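Local coordinates for viral structural protein 4 (Bombyx mori cytoplasmic polyhedrosis virus, PDB 6TZ0) that binds GTP through what is probably a P-loop nucleotide-binding domain and lies against the viral RNA-dependent RNA polymerase, whose transcription it may assist, at residues B[490-495]-B[537-542]; B[503-508]-B[541-546]. One frame throughout, in Å; residues are numbered along the deposited sequence.

Interaction 1 of 2, residues B[490-495]-B[537-542]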
# COMPACT_ATOMS: atom_id res chain seq x y z
N HIS B 490 -15.40 -25.88 12.58
CA HIS B 490 -16.50 -26.23 11.69
C HIS B 490 -16.68 -25.30 10.50
O HIS B 490 -17.20 -25.74 9.48
CB HIS B 490 -17.83 -26.29 12.43
CG HIS B 490 -17.99 -27.49 13.31
ND1 HIS B 490 -17.95 -27.42 14.68
CD2 HIS B 490 -18.14 -28.80 13.01
CE1 HIS B 490 -18.12 -28.63 15.19
NE2 HIS B 490 -18.22 -29.49 14.19
N PHE B 491 -16.27 -24.04 10.59
CA PHE B 491 -16.54 -23.10 9.51
C PHE B 491 -15.57 -21.93 9.57
O PHE B 491 -14.97 -21.65 10.61
CB PHE B 491 -18.00 -22.61 9.55
CG PHE B 491 -18.44 -22.04 10.87
CD1 PHE B 491 -19.00 -22.85 11.83
CD2 PHE B 491 -18.35 -20.68 11.11
CE1 PHE B 491 -19.42 -22.33 13.03
CE2 PHE B 491 -18.78 -20.16 12.31
CZ PHE B 491 -19.31 -20.99 13.27
N ASN B 492 -15.45 -21.24 8.43
CA ASN B 492 -14.38 -20.27 8.24
C ASN B 492 -14.56 -18.98 9.03
O ASN B 492 -13.62 -18.18 9.08
CB ASN B 492 -14.25 -19.89 6.76
CG ASN B 492 -13.76 -21.03 5.91
OD1 ASN B 492 -14.42 -21.44 4.97
ND2 ASN B 492 -12.59 -21.56 6.25
N ALA B 493 -15.72 -18.74 9.63
CA ALA B 493 -15.87 -17.54 10.44
C ALA B 493 -15.16 -17.65 11.77
O ALA B 493 -15.01 -16.64 12.46
CB ALA B 493 -17.35 -17.22 10.66
N GLN B 494 -14.72 -18.84 12.15
CA GLN B 494 -13.91 -19.04 13.34
C GLN B 494 -12.45 -18.68 13.12
O GLN B 494 -11.66 -18.80 14.06
CB GLN B 494 -14.04 -20.49 13.79
CG GLN B 494 -15.43 -20.82 14.26
CD GLN B 494 -15.60 -22.27 14.58
OE1 GLN B 494 -14.71 -23.07 14.37
NE2 GLN B 494 -16.77 -22.62 15.10
N ASP B 495 -12.07 -18.22 11.93
CA ASP B 495 -10.71 -17.75 11.69
C ASP B 495 -10.39 -16.51 12.50
O ASP B 495 -9.23 -16.27 12.85
CB ASP B 495 -10.52 -17.45 10.21
CG ASP B 495 -10.49 -18.70 9.37
OD1 ASP B 495 -10.06 -19.74 9.88
OD2 ASP B 495 -10.90 -18.63 8.19
N LEU B 537 -21.66 -22.54 5.76
CA LEU B 537 -20.69 -21.56 6.23
C LEU B 537 -19.23 -21.91 5.92
O LEU B 537 -18.35 -21.13 6.26
CB LEU B 537 -20.84 -21.37 7.73
CG LEU B 537 -22.11 -20.70 8.22
CD1 LEU B 537 -22.10 -20.77 9.71
CD2 LEU B 537 -22.14 -19.27 7.73
N LEU B 538 -18.95 -23.05 5.29
CA LEU B 538 -17.58 -23.48 5.02
C LEU B 538 -17.37 -23.76 3.54
O LEU B 538 -17.69 -24.87 3.06
CB LEU B 538 -17.22 -24.72 5.84
CG LEU B 538 -15.83 -25.37 5.74
CD1 LEU B 538 -14.74 -24.47 6.25
CD2 LEU B 538 -15.79 -26.69 6.47
N PRO B 539 -16.84 -22.82 2.78
CA PRO B 539 -16.36 -23.11 1.43
C PRO B 539 -14.98 -23.77 1.49
O PRO B 539 -14.43 -24.02 2.56
CB PRO B 539 -16.26 -21.73 0.79
CG PRO B 539 -17.09 -20.87 1.60
CD PRO B 539 -17.01 -21.38 2.98
N ALA B 540 -14.44 -24.04 0.32
CA ALA B 540 -13.08 -24.57 0.20
C ALA B 540 -12.10 -23.45 -0.15
O ALA B 540 -11.47 -23.45 -1.19
CB ALA B 540 -13.04 -25.68 -0.84
N LEU B 541 -11.98 -22.49 0.76
CA LEU B 541 -11.16 -21.31 0.53
C LEU B 541 -9.79 -21.40 1.18
O LEU B 541 -8.97 -20.50 0.97
CB LEU B 541 -11.90 -20.05 0.99
CG LEU B 541 -13.16 -19.76 0.17
CD1 LEU B 541 -13.94 -18.58 0.69
CD2 LEU B 541 -12.82 -19.56 -1.28
N HIS B 542 -9.52 -22.44 1.95
CA HIS B 542 -8.17 -22.75 2.41
C HIS B 542 -7.65 -23.96 1.66
O HIS B 542 -8.37 -24.59 0.88
CB HIS B 542 -8.14 -22.97 3.92
CG HIS B 542 -8.44 -21.74 4.70
ND1 HIS B 542 -9.68 -21.48 5.25
CD2 HIS B 542 -7.68 -20.65 4.96
CE1 HIS B 542 -9.65 -20.31 5.85
NE2 HIS B 542 -8.46 -19.78 5.69

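Interaction 2 of 2, residues B[503-508]-B[541-546]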
# COMPACT_ATOMS: atom_id res chain seq x y z
N THR B 503 -1.10 -21.21 9.64
CA THR B 503 -1.34 -22.40 8.85
C THR B 503 -2.73 -22.94 9.18
O THR B 503 -2.92 -23.54 10.24
CB THR B 503 -0.28 -23.47 9.12
OG1 THR B 503 -0.21 -23.71 10.53
CG2 THR B 503 1.08 -23.05 8.61
N THR B 504 -3.67 -22.74 8.27
CA THR B 504 -4.98 -23.37 8.37
C THR B 504 -5.29 -24.10 7.08
O THR B 504 -5.15 -23.55 5.98
CB THR B 504 -6.07 -22.34 8.73
OG1 THR B 504 -7.37 -22.92 8.54
CG2 THR B 504 -5.94 -21.07 7.95
N VAL B 505 -5.66 -25.37 7.21
CA VAL B 505 -5.93 -26.25 6.08
C VAL B 505 -7.37 -26.71 6.17
O VAL B 505 -8.05 -26.53 7.18
CB VAL B 505 -4.98 -27.46 6.04
CG1 VAL B 505 -3.56 -27.01 5.89
CG2 VAL B 505 -5.13 -28.29 7.30
N LEU B 506 -7.83 -27.34 5.09
CA LEU B 506 -9.14 -27.97 5.06
C LEU B 506 -8.95 -29.44 4.74
O LEU B 506 -8.22 -29.79 3.81
CB LEU B 506 -10.05 -27.28 4.04
CG LEU B 506 -11.56 -27.52 4.11
CD1 LEU B 506 -12.27 -26.27 3.69
CD2 LEU B 506 -12.00 -28.65 3.23
N LEU B 507 -9.62 -30.29 5.50
CA LEU B 507 -9.48 -31.73 5.40
C LEU B 507 -10.64 -32.34 4.63
O LEU B 507 -11.80 -32.00 4.86
CB LEU B 507 -9.38 -32.33 6.80
CG LEU B 507 -9.28 -33.82 7.11
CD1 LEU B 507 -8.42 -34.06 8.30
CD2 LEU B 507 -10.65 -34.31 7.47
N ARG B 508 -10.31 -33.25 3.71
CA ARG B 508 -11.30 -34.08 3.03
C ARG B 508 -10.95 -35.54 3.27
O ARG B 508 -9.77 -35.90 3.30
CB ARG B 508 -11.34 -33.82 1.53
CG ARG B 508 -11.68 -32.41 1.11
CD ARG B 508 -13.11 -32.04 1.41
NE ARG B 508 -13.41 -30.70 0.93
CZ ARG B 508 -13.99 -30.44 -0.24
NH1 ARG B 508 -14.36 -31.43 -1.02
NH2 ARG B 508 -14.22 -29.19 -0.60
N LEU B 541 -11.98 -22.49 0.76
CA LEU B 541 -11.16 -21.31 0.53
C LEU B 541 -9.79 -21.40 1.18
O LEU B 541 -8.97 -20.50 0.97
CB LEU B 541 -11.90 -20.05 0.99
CG LEU B 541 -13.16 -19.76 0.17
CD1 LEU B 541 -13.94 -18.58 0.69
CD2 LEU B 541 -12.82 -19.56 -1.28
N HIS B 542 -9.52 -22.44 1.95
CA HIS B 542 -8.17 -22.75 2.41
C HIS B 542 -7.65 -23.96 1.66
O HIS B 542 -8.37 -24.59 0.88
CB HIS B 542 -8.14 -22.97 3.92
CG HIS B 542 -8.44 -21.74 4.70
ND1 HIS B 542 -9.68 -21.48 5.25
CD2 HIS B 542 -7.68 -20.65 4.96
CE1 HIS B 542 -9.65 -20.31 5.85
NE2 HIS B 542 -8.46 -19.78 5.69
N THR B 543 -6.37 -24.27 1.86
CA THR B 543 -5.72 -25.31 1.09
C THR B 543 -6.25 -26.68 1.49
O THR B 543 -6.34 -26.99 2.68
CB THR B 543 -4.20 -25.27 1.27
OG1 THR B 543 -3.88 -25.72 2.59
CG2 THR B 543 -3.70 -23.86 1.13
N THR B 544 -6.61 -27.48 0.50
CA THR B 544 -7.24 -28.77 0.75
C THR B 544 -6.17 -29.84 0.92
O THR B 544 -5.27 -29.97 0.09
CB THR B 544 -8.17 -29.13 -0.41
OG1 THR B 544 -9.18 -28.12 -0.52
CG2 THR B 544 -8.83 -30.46 -0.16
N VAL B 545 -6.25 -30.58 2.02
CA VAL B 545 -5.26 -31.58 2.40
C VAL B 545 -5.99 -32.88 2.68
O VAL B 545 -7.02 -32.89 3.36
CB VAL B 545 -4.44 -31.12 3.63
CG1 VAL B 545 -3.43 -32.15 4.01
CG2 VAL B 545 -3.73 -29.82 3.37
N TYR B 546 -5.46 -33.99 2.16
CA TYR B 546 -5.93 -35.34 2.46
C TYR B 546 -5.11 -35.94 3.60
O TYR B 546 -4.03 -35.44 3.91
CB TYR B 546 -5.84 -36.21 1.21
CG TYR B 546 -6.83 -35.82 0.14
CD1 TYR B 546 -8.18 -36.05 0.32
CD2 TYR B 546 -6.40 -35.28 -1.06
CE1 TYR B 546 -9.09 -35.71 -0.65
CE2 TYR B 546 -7.30 -34.95 -2.03
CZ TYR B 546 -8.64 -35.16 -1.83
OH TYR B 546 -9.55 -34.83 -2.80

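Interaction 1 of 2, residues B[490-495]-B[537-542]
Phe491 and Leu537 pack side chain to side chain, running alongside one another in the same direction. CB of Phe491 lies 3.6 Å from CB of Leu537, and one arm of the leucine, CD1, sits over a face of the aromatic ring, 4.1 Å from its centroid and 13° off the normal, a CH-pi contact. With CG turned between its own backbone N and carbonyl carbon (chi1 54°), Phe491 offers that face to Leu537, while CG of Gln494 rests on the opposite one. The methyls of Leu538 lie against polar atoms instead: CD2 approaches O of His490 at 3.5 Å, and CD1 lies 3.3 Å from OD1 of Asn492, whose side chain it crosses at about a right angle.

The loop 490-495 follows strand 484-489 of a parallel sheet whose order resembles that of P-loop nucleotide kinases. Its first residue stands beside the GTP-binding loop: the His490 side chain is about 4 Å from those of Lys355 and Lys359, and its ring stacks on Tyr534.

The polar end gathers at His542. ND2 of Asn492 lies in the ring plane at its edge, 3.1 Å from ND1 of His542, but the angle is too poor for a hydrogen bond; amide and ring stand 49° apart. Asp495 and His542 approach each other head on, the carboxylate plane nearly perpendicular to the imidazole, with OD2 3.1 Å from CE1 of His542. NE2 of His542 makes a weak hydrogen bond to Glu634 of the polymerase chain; these two acids could favour a protonated imidazole.

Interaction 2 of 2, residues B[503-508]-B[541-546]
Leu506 uses both of its backbone polar groups on the strand beside it. Its carbonyl O accepts from N of Val545 at 2.8 Å, and its N gives to O of Thr543 at 2.9 Å with an N-H...O angle of 165°. Val545 O takes a weak bond from N of Arg508, at 3.3 Å, and also receives the CA-H of Leu507. CA of Thr544 lies 3.4 Å from Leu506 O, so that this carbonyl has a C-H contact besides its N-H donor.

These bonds set strand 543-545 parallel to strand 504-507 at the edge of the chain's five-stranded sheet, though the short segments diverge by 51°. On its other side strand 504-507 bonds to strand 347-353, which leads into the GTP-binding loop; Val505 and Leu507 turn their backbone bonds that way. Beyond the edge, Thr544 O receives a weak bond from Arg377 of the polymerase chain. Within the chain, N of Tyr546, at the N-cap of helix 547-556, gives a hydrogen bond to OE1 of Glu549.

Among side chains, CG2 of Val545, anti to its carbonyl carbon, reaches CB of Val505 at 3.8 Å, on the face covered by helices 326-340 and 547-556. On the opposite face CG2 of Thr544 meets CG of Arg508 at 3.7 Å. CB of Arg508 packs 3.7 Å from CE1 of Tyr546. At the N-terminal end of the pair, Thr504 lies over a face of the His542 ring, OG1 above its centre and CG2 3.5 Å from CD2.

Both contacts are buried and both draw on the chain that returns from helix 524-537 to the edge strand, sharing Leu541 and His542. Interaction 2 is sheet proper, secured by repeated backbone bonds; interaction 1 joins the loop after strand 484-489 to the loop before strand 543-545, and depends on apolar side chains and a polar cluster instead. Leu506 joins the two, its CD1 lying 4.0 Å from CD1 of Leu538 and also packing on Ala540. His542 serves both contacts, with its ring edge toward 490-495 and a face toward Thr504. The polymerase chain borders each of them, reaching Leu541 and His542 at the shared turn.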